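Local structure of alkylpurine DNA glycosylase AlkC (Pseudomonas fluorescens, 5VHV) at residues 52-57 / 92-97; 63-68 / 100-105; 240-245 / 286-291; 275-280 / 345-350. The protein removes alkylated purine bases from DNA as a base excision repair glycosylase, and does so without flipping the damaged nucleotide out of the double helix. All blocks are in the same frame, centred on the assembly; numbering follows the deposited sequence.

Interaction 1 of 4, residues 52-57 / 92-97; sequences RVSESL and VASYGR
Y95 overlaps the backbone of E55 with its hydroxyl end. Y95 OH lies 3.4 Å from E55 CA and also touches E55 CG. Further back on the ring, Y95 CE2 is 3.6 Å from S54 OG, which comes in obliquely. The side chains of E55 and Y95 cross at about a right angle, with carboxylate and ring planes 76° apart. No direct hydrogen bond joins the two segments. One water does this instead. It lies 2.7 Å from S54 OG and 2.9 Å from Y95 OH, and it donates to S94 OG at 2.8 Å. S94 OG also bonds to H90 O, one turn back. Here the end of helix 87-95 packs against helix 46-60 in the helical solenoid, consistent with the HEAT-like repeats of the DNA alkylation repair family. Y95 ends the second of these helices, and G96 is the first residue to leave helical geometry. The ring of Y95 has S94 CB over its centre, 3.5 Å above the plane. Its CG sits anti to the carbonyl carbon (chi1 -51°), which sends the ring across to helix 46-60. With an alanine here, the water would probably lose one of its three hydroxyl partners and a gap would open beside E55. H58 stacks on the Y95 ring, and Y91 meets it edge-to-face.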
loop_
_atom_site.group_PDB
_atom_site.type_symbol
_atom_site.label_atom_id
_atom_site.label_comp_id
_atom_site.label_asym_id
_atom_site.label_seq_id
_atom_site.Cartn_x
_atom_site.Cartn_y
_atom_site.Cartn_z
ATOM N N ARG A 52 9.485 13.953 -15.962
ATOM C CA ARG A 52 10.364 14.773 -16.793
ATOM C C ARG A 52 11.039 13.946 -17.886
ATOM O O ARG A 52 11.152 14.404 -19.026
ATOM C CB ARG A 52 11.398 15.474 -15.924
ATOM C CG ARG A 52 12.486 16.266 -16.704
ATOM C CD ARG A 52 11.936 17.495 -17.430
ATOM N NE ARG A 52 11.565 18.582 -16.520
ATOM C CZ ARG A 52 12.417 19.423 -15.956
ATOM N NH1 ARG A 52 13.717 19.300 -16.193
ATOM N NH2 ARG A 52 11.982 20.379 -15.144
ATOM N N VAL A 53 11.447 12.708 -17.584
ATOM C CA VAL A 53 12.096 11.886 -18.608
ATOM C C VAL A 53 11.156 11.670 -19.792
ATOM O O VAL A 53 11.552 11.770 -20.955
ATOM C CB VAL A 53 12.566 10.546 -18.016
ATOM C CG1 VAL A 53 13.014 9.606 -19.122
ATOM C CG2 VAL A 53 13.701 10.774 -17.009
ATOM N N SER A 54 9.899 11.345 -19.509
ATOM C CA SER A 54 8.911 11.151 -20.566
ATOM C C SER A 54 8.700 12.425 -21.374
ATOM O O SER A 54 8.661 12.392 -22.616
ATOM C CB SER A 54 7.592 10.672 -19.944
ATOM O OG SER A 54 6.503 10.776 -20.834
ATOM N N GLU A 55 8.573 13.565 -20.692
ATOM C CA GLU A 55 8.391 14.838 -21.375
ATOM C C GLU A 55 9.595 15.172 -22.244
ATOM O O GLU A 55 9.452 15.728 -23.338
ATOM C CB GLU A 55 8.176 15.957 -20.360
ATOM C CG GLU A 55 6.944 15.757 -19.518
ATOM C CD GLU A 55 6.899 16.681 -18.319
ATOM O OE1 GLU A 55 7.812 17.521 -18.197
ATOM O OE2 GLU A 55 5.941 16.585 -17.513
ATOM N N SER A 56 10.793 14.897 -21.738
ATOM C CA SER A 56 11.997 15.222 -22.487
ATOM C C SER A 56 12.092 14.377 -23.741
ATOM O O SER A 56 12.479 14.877 -24.807
ATOM C CB SER A 56 13.232 15.011 -21.616
ATOM O OG SER A 56 13.163 15.811 -20.448
ATOM N N LEU A 57 11.737 13.097 -23.635
ATOM C CA LEU A 57 11.700 12.254 -24.824
ATOM C C LEU A 57 10.711 12.812 -25.835
ATOM O O LEU A 57 11.027 12.951 -27.021
ATOM C CB LEU A 57 11.338 10.815 -24.452
ATOM C CG LEU A 57 12.416 10.060 -23.674
ATOM C CD1 LEU A 57 11.823 8.787 -23.097
ATOM C CD2 LEU A 57 13.621 9.767 -24.538
ATOM N N VAL A 92 2.784 6.779 -22.146
ATOM C CA VAL A 92 1.525 6.325 -22.732
ATOM C C VAL A 92 0.350 7.139 -22.188
ATOM O O VAL A 92 -0.556 7.536 -22.930
ATOM C CB VAL A 92 1.346 4.816 -22.457
ATOM C CG1 VAL A 92 -0.048 4.362 -22.847
ATOM C CG2 VAL A 92 2.413 4.018 -23.169
ATOM N N ALA A 93 0.303 7.335 -20.870
ATOM C CA ALA A 93 -0.790 8.116 -20.289
ATOM C C ALA A 93 -0.766 9.566 -20.760
ATOM O O ALA A 93 -1.827 10.186 -20.924
ATOM C CB ALA A 93 -0.716 8.062 -18.771
ATOM N N SER A 94 0.430 10.112 -20.997
ATOM C CA SER A 94 0.564 11.506 -21.402
ATOM C C SER A 94 0.131 11.717 -22.845
ATOM O O SER A 94 -0.574 12.687 -23.150
ATOM C CB SER A 94 2.011 11.975 -21.219
ATOM O OG SER A 94 2.411 11.984 -19.843
ATOM N N TYR A 95 0.574 10.847 -23.758
ATOM C CA TYR A 95 0.482 11.110 -25.188
ATOM C C TYR A 95 -0.418 10.130 -25.933
ATOM O O TYR A 95 -0.627 10.303 -27.146
ATOM C CB TYR A 95 1.896 11.119 -25.804
ATOM C CG TYR A 95 2.811 12.037 -25.010
ATOM C CD1 TYR A 95 2.531 13.400 -24.903
ATOM C CD2 TYR A 95 3.897 11.542 -24.333
ATOM C CE1 TYR A 95 3.345 14.246 -24.135
ATOM C CE2 TYR A 95 4.725 12.377 -23.570
ATOM C CZ TYR A 95 4.435 13.724 -23.470
ATOM O OH TYR A 95 5.256 14.501 -22.692
ATOM N N GLY A 96 -0.980 9.138 -25.242
ATOM C CA GLY A 96 -1.746 8.073 -25.863
ATOM C C GLY A 96 -3.250 8.133 -25.689
ATOM O O GLY A 96 -3.935 7.154 -26.020
ATOM N N ARG A 97 -3.803 9.253 -25.221
ATOM C CA ARG A 97 -5.232 9.324 -24.888
ATOM C C ARG A 97 -6.147 9.120 -26.103
ATOM O O ARG A 97 -7.276 8.624 -25.948
ATOM C CB ARG A 97 -5.553 10.679 -24.251
ATOM C CG ARG A 97 -4.940 10.959 -22.868
ATOM C CD ARG A 97 -5.443 12.326 -22.357
ATOM N NE ARG A 97 -4.741 12.824 -21.174
ATOM C CZ ARG A 97 -5.186 12.725 -19.919
ATOM N NH1 ARG A 97 -6.346 12.136 -19.646
ATOM N NH2 ARG A 97 -4.464 13.219 -18.919
HETATM O O HOH W 1 5.029 12.954 -20.241
#

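Interaction 2 of 4, residues 63-68 / 100-105; sequences LDYPQT and FKRSMA
The guanidinium group of R102 has P66 over one face. P66 CB stands 3.7 Å above the plane, over its centre, and P66 CG is near R102 NE. The proline and arginine side chains cross at about a right angle. A bend at chi3 (-62°), after an extended start, turns the flat end of R102 onto the proline. R102 NE also forms a salt bridge with D99. The other flat group, the ring of Y65, is met obliquely by S103 OG and more distantly by R102 CD. Y65 OH donates to S103 OG at 2.7 Å. This buried hydroxyl in turn has two carbonyl oxygens, G96 O and D99 O, as acceptors for its one proton. The contact joins the first turn of helix 65-75 to the start of helix 100-110 in the helical solenoid. Helix 65-75 begins with a capping box. Q67 N donates to D64 OD1 at 2.8 Å, and D64 N donates to Q67 OE1 at 3.0 Å. The second bond lies in the carbonyl plane, on a lone pair of OE1. A water donates to P66 O at 2.6 Å and holds R102 NH1 only weakly, at 3.3 Å.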
loop_
_atom_site.group_PDB
_atom_site.type_symbol
_atom_site.label_atom_id
_atom_site.label_comp_id
_atom_site.label_asym_id
_atom_site.label_seq_id
_atom_site.Cartn_x
_atom_site.Cartn_y
_atom_site.Cartn_z
ATOM N N LEU A 63 9.244 11.810 -34.132
ATOM C CA LEU A 63 8.420 10.730 -34.644
ATOM C C LEU A 63 7.027 10.839 -34.042
ATOM O O LEU A 63 6.818 11.496 -33.016
ATOM C CB LEU A 63 9.027 9.362 -34.303
ATOM C CG LEU A 63 10.478 9.151 -34.749
ATOM C CD1 LEU A 63 10.990 7.805 -34.262
ATOM C CD2 LEU A 63 10.625 9.266 -36.254
ATOM N N ASP A 64 6.066 10.186 -34.684
ATOM C CA ASP A 64 4.715 10.210 -34.148
ATOM C C ASP A 64 4.576 9.219 -32.997
ATOM O O ASP A 64 5.536 8.572 -32.563
ATOM C CB ASP A 64 3.703 9.954 -35.261
ATOM C CG ASP A 64 3.772 8.547 -35.840
ATOM O OD1 ASP A 64 4.376 7.632 -35.238
ATOM O OD2 ASP A 64 3.194 8.358 -36.926
ATOM N N TYR A 65 3.352 9.120 -32.473
ATOM C CA TYR A 65 3.145 8.308 -31.276
ATOM C C TYR A 65 3.371 6.822 -31.538
ATOM O O TYR A 65 4.156 6.196 -30.801
ATOM C CB TYR A 65 1.753 8.605 -30.703
ATOM C CG TYR A 65 1.393 7.784 -29.500
ATOM C CD1 TYR A 65 2.017 8.001 -28.292
ATOM C CD2 TYR A 65 0.425 6.787 -29.567
ATOM C CE1 TYR A 65 1.688 7.248 -27.174
ATOM C CE2 TYR A 65 0.093 6.037 -28.467
ATOM C CZ TYR A 65 0.716 6.267 -27.267
ATOM O OH TYR A 65 0.404 5.515 -26.144
ATOM N N PRO A 66 2.747 6.195 -32.537
ATOM C CA PRO A 66 3.049 4.772 -32.777
ATOM C C PRO A 66 4.521 4.503 -33.039
ATOM O O PRO A 66 5.059 3.502 -32.551
ATOM C CB PRO A 66 2.186 4.428 -33.999
ATOM C CG PRO A 66 1.104 5.471 -34.026
ATOM C CD PRO A 66 1.743 6.718 -33.488
ATOM N N GLN A 67 5.191 5.369 -33.800
ATOM C CA GLN A 67 6.612 5.173 -34.077
ATOM C C GLN A 67 7.446 5.290 -32.809
ATOM O O GLN A 67 8.380 4.504 -32.590
ATOM C CB GLN A 67 7.096 6.195 -35.109
ATOM C CG GLN A 67 6.497 6.053 -36.501
ATOM C CD GLN A 67 6.842 7.240 -37.408
ATOM O OE1 GLN A 67 6.930 8.394 -36.962
ATOM N NE2 GLN A 67 7.049 6.953 -38.681
ATOM N N THR A 68 7.131 6.260 -31.956
ATOM C CA THR A 68 7.860 6.376 -30.699
ATOM C C THR A 68 7.607 5.155 -29.818
ATOM O O THR A 68 8.534 4.643 -29.180
ATOM C CB THR A 68 7.484 7.679 -29.972
ATOM O OG1 THR A 68 7.780 8.803 -30.820
ATOM C CG2 THR A 68 8.272 7.821 -28.683
ATOM N N PHE A 100 -6.457 4.720 -27.965
ATOM C CA PHE A 100 -6.773 3.943 -26.764
ATOM C C PHE A 100 -6.288 2.504 -26.870
ATOM O O PHE A 100 -5.609 1.999 -25.969
ATOM C CB PHE A 100 -8.278 3.984 -26.506
ATOM C CG PHE A 100 -8.696 3.242 -25.275
ATOM C CD1 PHE A 100 -8.611 3.842 -24.037
ATOM C CD2 PHE A 100 -9.157 1.932 -25.348
ATOM C CE1 PHE A 100 -8.988 3.160 -22.900
ATOM C CE2 PHE A 100 -9.514 1.251 -24.189
ATOM C CZ PHE A 100 -9.430 1.871 -22.985
ATOM N N LYS A 101 -6.641 1.810 -27.953
ATOM C CA LYS A 101 -6.341 0.387 -27.985
ATOM C C LYS A 101 -4.839 0.154 -28.017
ATOM O O LYS A 101 -4.320 -0.725 -27.317
ATOM C CB LYS A 101 -7.049 -0.259 -29.173
ATOM C CG LYS A 101 -8.520 -0.446 -28.852
ATOM C CD LYS A 101 -9.379 -0.757 -30.042
ATOM C CE LYS A 101 -10.822 -0.905 -29.588
ATOM N NZ LYS A 101 -11.761 -0.846 -30.722
ATOM N N ARG A 102 -4.121 0.975 -28.776
ATOM C CA ARG A 102 -2.671 0.840 -28.805
ATOM C C ARG A 102 -2.079 1.136 -27.436
ATOM O O ARG A 102 -1.130 0.467 -27.008
ATOM C CB ARG A 102 -2.085 1.780 -29.854
ATOM C CG ARG A 102 -0.664 1.464 -30.227
ATOM C CD ARG A 102 -0.070 2.557 -31.106
ATOM N NE ARG A 102 -0.784 2.709 -32.371
ATOM C CZ ARG A 102 -0.551 1.991 -33.461
ATOM N NH1 ARG A 102 0.375 1.036 -33.453
ATOM N NH2 ARG A 102 -1.249 2.234 -34.563
ATOM N N SER A 103 -2.614 2.151 -26.746
ATOM C CA SER A 103 -2.115 2.515 -25.427
ATOM C C SER A 103 -2.371 1.411 -24.406
ATOM O O SER A 103 -1.497 1.102 -23.586
ATOM C CB SER A 103 -2.742 3.830 -24.978
ATOM O OG SER A 103 -2.239 4.898 -25.784
ATOM N N MET A 104 -3.539 0.773 -24.469
ATOM C CA MET A 104 -3.795 -0.331 -23.552
ATOM C C MET A 104 -2.804 -1.461 -23.782
ATOM O O MET A 104 -2.302 -2.057 -22.817
ATOM C CB MET A 104 -5.227 -0.843 -23.707
ATOM C CG MET A 104 -6.296 0.114 -23.197
ATOM S SD MET A 104 -6.115 0.620 -21.482
ATOM C CE MET A 104 -5.446 2.275 -21.701
ATOM N N ALA A 105 -2.527 -1.785 -25.046
ATOM C CA ALA A 105 -1.580 -2.850 -25.340
ATOM C C ALA A 105 -0.201 -2.479 -24.832
ATOM O O ALA A 105 0.512 -3.327 -24.281
ATOM C CB ALA A 105 -1.540 -3.147 -26.843
HETATM O O HOH W 2 3.492 1.434 -32.301
#

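Interaction 3 of 4, residues 240-245 / 286-291; sequences RALTLM and KLVVDY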
loop_
_atom_site.group_PDB
_atom_site.type_symbol
_atom_site.label_atom_id
_atom_site.label_comp_id
_atom_site.label_asym_id
_atom_site.label_seq_id
_atom_site.Cartn_x
_atom_site.Cartn_y
_atom_site.Cartn_z
ATOM N N ARG A 240 -17.547 -7.970 13.558
ATOM C CA ARG A 240 -17.709 -8.822 12.381
ATOM C C ARG A 240 -16.359 -9.214 11.801
ATOM O O ARG A 240 -16.148 -10.370 11.416
ATOM C CB ARG A 240 -18.542 -8.107 11.324
ATOM C CG ARG A 240 -20.045 -8.102 11.615
ATOM C CD ARG A 240 -20.744 -7.188 10.648
ATOM N NE ARG A 240 -20.909 -7.815 9.339
ATOM C CZ ARG A 240 -21.429 -7.221 8.277
ATOM N NH1 ARG A 240 -21.809 -5.952 8.332
ATOM N NH2 ARG A 240 -21.565 -7.900 7.149
ATOM N N ALA A 241 -15.428 -8.271 11.757
ATOM C CA ALA A 241 -14.091 -8.579 11.251
ATOM C C ALA A 241 -13.353 -9.545 12.173
ATOM O O ALA A 241 -12.745 -10.513 11.708
ATOM C CB ALA A 241 -13.300 -7.290 11.075
ATOM N N LEU A 242 -13.363 -9.286 13.487
ATOM C CA LEU A 242 -12.727 -10.214 14.412
ATOM C C LEU A 242 -13.354 -11.604 14.325
ATOM O O LEU A 242 -12.654 -12.619 14.425
ATOM C CB LEU A 242 -12.818 -9.666 15.838
ATOM C CG LEU A 242 -11.822 -8.522 16.099
ATOM C CD1 LEU A 242 -12.252 -7.670 17.303
ATOM C CD2 LEU A 242 -10.441 -9.094 16.313
ATOM N N THR A 243 -14.672 -11.666 14.138
ATOM C CA THR A 243 -15.343 -12.957 14.051
ATOM C C THR A 243 -14.857 -13.735 12.834
ATOM O O THR A 243 -14.672 -14.958 12.896
ATOM C CB THR A 243 -16.863 -12.755 14.001
ATOM O OG1 THR A 243 -17.325 -12.160 15.225
ATOM C CG2 THR A 243 -17.605 -14.097 13.816
ATOM N N LEU A 244 -14.641 -13.048 11.714
ATOM C CA LEU A 244 -14.087 -13.729 10.549
ATOM C C LEU A 244 -12.709 -14.303 10.847
ATOM O O LEU A 244 -12.323 -15.310 10.258
ATOM C CB LEU A 244 -14.028 -12.764 9.347
ATOM C CG LEU A 244 -15.379 -12.527 8.682
ATOM C CD1 LEU A 244 -15.321 -11.272 7.843
ATOM C CD2 LEU A 244 -15.788 -13.720 7.833
ATOM N N MET A 245 -11.961 -13.691 11.767
ATOM C CA MET A 245 -10.654 -14.197 12.160
ATOM C C MET A 245 -10.720 -15.216 13.292
ATOM O O MET A 245 -9.670 -15.678 13.752
ATOM C CB MET A 245 -9.749 -13.027 12.573
ATOM C CG MET A 245 -9.560 -11.999 11.470
ATOM S SD MET A 245 -8.669 -12.705 10.079
ATOM C CE MET A 245 -9.971 -13.062 8.917
ATOM N N LYS A 286 -8.830 -18.386 20.583
ATOM C CA LYS A 286 -8.068 -17.539 19.682
ATOM C C LYS A 286 -8.172 -16.085 20.134
ATOM O O LYS A 286 -9.272 -15.581 20.388
ATOM C CB LYS A 286 -8.579 -17.693 18.250
ATOM C CG LYS A 286 -8.220 -19.031 17.599
ATOM C CD LYS A 286 -8.726 -19.117 16.157
ATOM C CE LYS A 286 -8.510 -20.510 15.572
ATOM N NZ LYS A 286 -9.132 -21.585 16.402
ATOM N N LEU A 287 -7.027 -15.427 20.261
ATOM C CA LEU A 287 -6.967 -14.048 20.720
ATOM C C LEU A 287 -6.267 -13.172 19.695
ATOM O O LEU A 287 -5.263 -13.567 19.095
ATOM C CB LEU A 287 -6.220 -13.926 22.052
ATOM C CG LEU A 287 -6.781 -14.709 23.245
ATOM C CD1 LEU A 287 -5.961 -14.468 24.501
ATOM C CD2 LEU A 287 -8.217 -14.321 23.484
ATOM N N VAL A 288 -6.791 -11.966 19.536
ATOM C CA VAL A 288 -6.112 -10.886 18.834
ATOM C C VAL A 288 -5.801 -9.835 19.886
ATOM O O VAL A 288 -6.716 -9.244 20.473
ATOM C CB VAL A 288 -6.957 -10.322 17.688
ATOM C CG1 VAL A 288 -6.349 -8.991 17.167
ATOM C CG2 VAL A 288 -7.028 -11.370 16.561
ATOM N N VAL A 289 -4.519 -9.657 20.175
ATOM C CA VAL A 289 -4.040 -8.746 21.204
ATOM C C VAL A 289 -3.311 -7.602 20.517
ATOM O O VAL A 289 -2.281 -7.815 19.867
ATOM C CB VAL A 289 -3.111 -9.464 22.193
ATOM C CG1 VAL A 289 -2.695 -8.522 23.309
ATOM C CG2 VAL A 289 -3.797 -10.693 22.783
ATOM N N ASP A 290 -3.838 -6.392 20.677
ATOM C CA ASP A 290 -3.224 -5.178 20.157
ATOM C C ASP A 290 -3.106 -4.173 21.309
ATOM O O ASP A 290 -3.496 -4.450 22.445
ATOM C CB ASP A 290 -4.045 -4.609 18.982
ATOM C CG ASP A 290 -4.012 -5.502 17.745
ATOM O OD1 ASP A 290 -3.000 -6.218 17.536
ATOM O OD2 ASP A 290 -4.984 -5.480 16.955
ATOM N N TYR A 291 -2.520 -3.009 21.045
ATOM C CA TYR A 291 -2.511 -1.942 22.040
ATOM C C TYR A 291 -2.670 -0.617 21.333
ATOM O O TYR A 291 -2.509 -0.518 20.117
ATOM C CB TYR A 291 -1.239 -1.929 22.900
ATOM C CG TYR A 291 0.049 -1.561 22.200
ATOM C CD1 TYR A 291 0.729 -2.493 21.441
ATOM C CD2 TYR A 291 0.629 -0.300 22.369
ATOM C CE1 TYR A 291 1.914 -2.182 20.827
ATOM C CE2 TYR A 291 1.832 0.015 21.755
ATOM C CZ TYR A 291 2.464 -0.929 21.007
ATOM O OH TYR A 291 3.654 -0.653 20.391
#
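The end of helix 239-244 lies against strand 285-294. The closest CA pairs are L242 with V288 at 8.0 Å and M245 with K286 at 8.6 Å. The pairs thus run in opposite order along the two segments. The helix is running out here. M245 N still reaches A241 O at 3.3 Å and makes a weak bond to L242 O. The strand alternates: V288 points its side chain at the helix, while L287 points away, to the other side of the strand, and touches L277. L242 and V288 carry the contact. One methyl of the leucine, L242 CD2, sits at the branch point of the valine, 3.9 Å from V288 CB. It is 4.1 Å from V288 CG2 and 4.2 Å from V288 CG1, so it touches both methyls almost equally. With CG anti to the carbonyl carbon (chi1 -76°), L242 directs this methyl at the strand. The two side chains meet at a slant. This is where the last helix of the solenoid abuts a beta domain whose strand order is consistent with the immunoglobulin-like domain of AlkC. The contact is therefore part of the junction between the two folds. Its nearest atom is about 6 Å from the bound nucleic acid. I234 of helix 231-235 touches L242, M245 and V288. At the end of the helix the fit is looser. The aliphatic part of K286 passes the helix end, with K286 CD 4.3 Å from M245 O. The side chain of M245 curls away from the strand, and K286 carries its amino end away from the helix.

Interaction 4 of 4, residues 275-280 / 345-350; sequences FTLEST and VLVNGE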
loop_
_atom_site.group_PDB
_atom_site.type_symbol
_atom_site.label_atom_id
_atom_site.label_comp_id
_atom_site.label_asym_id
_atom_site.label_seq_id
_atom_site.Cartn_x
_atom_site.Cartn_y
_atom_site.Cartn_z
ATOM N N PHE A 275 2.432 -7.230 30.218
ATOM C CA PHE A 275 1.329 -7.778 30.999
ATOM C C PHE A 275 1.273 -9.282 30.740
ATOM O O PHE A 275 1.924 -9.809 29.826
ATOM C CB PHE A 275 -0.001 -7.116 30.638
ATOM C CG PHE A 275 -0.318 -7.165 29.169
ATOM C CD1 PHE A 275 0.184 -6.203 28.304
ATOM C CD2 PHE A 275 -1.093 -8.194 28.643
ATOM C CE1 PHE A 275 -0.102 -6.247 26.936
ATOM C CE2 PHE A 275 -1.376 -8.243 27.286
ATOM C CZ PHE A 275 -0.874 -7.265 26.432
ATOM N N THR A 276 0.466 -9.954 31.547
ATOM C CA THR A 276 0.226 -11.384 31.449
ATOM C C THR A 276 -1.271 -11.615 31.277
ATOM O O THR A 276 -2.081 -10.997 31.976
ATOM C CB THR A 276 0.740 -12.094 32.702
ATOM O OG1 THR A 276 2.121 -11.755 32.905
ATOM C CG2 THR A 276 0.595 -13.613 32.568
ATOM N N LEU A 277 -1.633 -12.488 30.344
ATOM C CA LEU A 277 -3.015 -12.917 30.163
ATOM C C LEU A 277 -3.160 -14.322 30.718
ATOM O O LEU A 277 -2.370 -15.203 30.378
ATOM C CB LEU A 277 -3.415 -12.900 28.687
ATOM C CG LEU A 277 -3.364 -11.536 28.006
ATOM C CD1 LEU A 277 -3.695 -11.674 26.529
ATOM C CD2 LEU A 277 -4.323 -10.557 28.673
ATOM N N GLU A 278 -4.157 -14.520 31.572
ATOM C CA GLU A 278 -4.474 -15.826 32.125
ATOM C C GLU A 278 -5.832 -16.269 31.599
ATOM O O GLU A 278 -6.839 -15.591 31.829
ATOM C CB GLU A 278 -4.492 -15.788 33.650
ATOM C CG GLU A 278 -4.876 -17.135 34.286
ATOM C CD GLU A 278 -5.375 -16.997 35.707
ATOM O OE1 GLU A 278 -6.015 -17.948 36.206
ATOM O OE2 GLU A 278 -5.135 -15.938 36.320
ATOM N N SER A 279 -5.863 -17.412 30.926
ATOM C CA SER A 279 -7.132 -17.966 30.491
ATOM C C SER A 279 -7.958 -18.401 31.692
ATOM O O SER A 279 -7.451 -18.997 32.649
ATOM C CB SER A 279 -6.925 -19.159 29.571
ATOM O OG SER A 279 -8.137 -19.889 29.432
ATOM N N THR A 280 -9.249 -18.106 31.628
ATOM C CA THR A 280 -10.214 -18.618 32.593
ATOM C C THR A 280 -11.195 -19.574 31.934
ATOM O O THR A 280 -12.239 -19.885 32.514
ATOM C CB THR A 280 -10.966 -17.463 33.251
ATOM O OG1 THR A 280 -11.729 -16.780 32.255
ATOM C CG2 THR A 280 -9.996 -16.474 33.885
ATOM N N VAL A 345 -4.653 -1.700 26.475
ATOM C CA VAL A 345 -4.480 -3.084 26.013
ATOM C C VAL A 345 -5.802 -3.562 25.434
ATOM O O VAL A 345 -6.854 -3.433 26.075
ATOM C CB VAL A 345 -4.011 -4.011 27.150
ATOM C CG1 VAL A 345 -4.003 -5.463 26.706
ATOM C CG2 VAL A 345 -2.608 -3.629 27.604
ATOM N N LEU A 346 -5.752 -4.108 24.223
ATOM C CA LEU A 346 -6.930 -4.514 23.464
ATOM C C LEU A 346 -6.884 -6.019 23.239
ATOM O O LEU A 346 -5.890 -6.538 22.715
ATOM C CB LEU A 346 -6.982 -3.819 22.096
ATOM C CG LEU A 346 -6.838 -2.301 22.128
ATOM C CD1 LEU A 346 -6.502 -1.746 20.743
ATOM C CD2 LEU A 346 -8.118 -1.711 22.644
ATOM N N VAL A 347 -7.951 -6.714 23.623
ATOM C CA VAL A 347 -8.033 -8.158 23.433
ATOM C C VAL A 347 -9.385 -8.474 22.798
ATOM O O VAL A 347 -10.440 -8.145 23.360
ATOM C CB VAL A 347 -7.842 -8.936 24.749
ATOM C CG1 VAL A 347 -7.835 -10.450 24.463
ATOM C CG2 VAL A 347 -6.533 -8.536 25.434
ATOM N N ASN A 348 -9.347 -9.100 21.620
ATOM C CA ASN A 348 -10.530 -9.327 20.801
ATOM C C ASN A 348 -11.426 -8.097 20.743
ATOM O O ASN A 348 -12.653 -8.206 20.839
ATOM C CB ASN A 348 -11.303 -10.544 21.323
ATOM C CG ASN A 348 -10.531 -11.833 21.135
ATOM O OD1 ASN A 348 -9.362 -11.812 20.734
ATOM N ND2 ASN A 348 -11.171 -12.964 21.431
ATOM N N GLY A 349 -10.829 -6.922 20.583
ATOM C CA GLY A 349 -11.588 -5.715 20.349
ATOM C C GLY A 349 -12.028 -4.989 21.596
ATOM O O GLY A 349 -12.659 -3.932 21.484
ATOM N N GLU A 350 -11.705 -5.508 22.767
ATOM C CA GLU A 350 -12.154 -4.957 24.035
ATOM C C GLU A 350 -10.965 -4.379 24.789
ATOM O O GLU A 350 -9.915 -5.014 24.870
ATOM C CB GLU A 350 -12.832 -6.053 24.879
ATOM C CG GLU A 350 -13.270 -5.635 26.271
ATOM C CD GLU A 350 -13.826 -6.800 27.093
ATOM O OE1 GLU A 350 -13.703 -7.967 26.656
ATOM O OE2 GLU A 350 -14.386 -6.548 28.180
#
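F275 and V345 approach from opposite directions inside the sandwich of the beta domain. Their strands, 270-279 and 339-347, are not neighbours in the sheet. They face each other with CA atoms 9.0 Å apart at F275 and V345, and run in nearly the same direction. V345 lays both methyls on the phenyl ring. V345 CG1 stands over one face, 4.0 Å from the ring centroid and 25° off the normal, which makes a CH-pi contact. It is shifted toward the rim and comes 3.6 Å from F275 CZ. The second methyl, V345 CG2, is 3.7 Å from F275 CE1. The ring reaches this place because F275 CG lies between the backbone N and the carbonyl carbon (chi1 54°), the crowded position. L277 CG of the same strand lies at the ring edge, in its plane. I255, L258, V289 and I322 also touch F275. Replacing F275 by an alanine is likely to leave V345 without the ring face on which its methyls rest, and to open a gap in the core of the sandwich. Two residues on, L277 and V347 repeat the pairing more loosely, with L277 CD1 4.4 Å from V347 CG2. Beyond V347 the chain reverses in a type I' turn that ends at E350. N348 takes positive phi and psi (43° each). At the backbone angles of G349, any side chain would be jammed against the preceding carbonyl oxygen. V347 N donates to E350 O at 2.9 Å, and E350 N returns a bond to V347 O at 3.0 Å.

The contacts form two pairs at opposite sides of the chain's centre. Interactions 1 and 2 lie in the helical solenoid, with centres 11 Å apart. Their segments alternate along the chain, and they touch where V92 packs on S103 and Y65. Helices 46-60, 65-75, 87-95 and 100-110 are thereby packed together. Interactions 3 and 4 come later, also 11 Å apart and alternating. They share the sheet through neighbouring strands 285-294 and 339-347, where V288 N probably bonds N348 OD1. The centres of interactions 1 and 3 are 47 Å apart. Interaction 3 joins solenoid to beta domain, and interaction 4 lies within that domain's core.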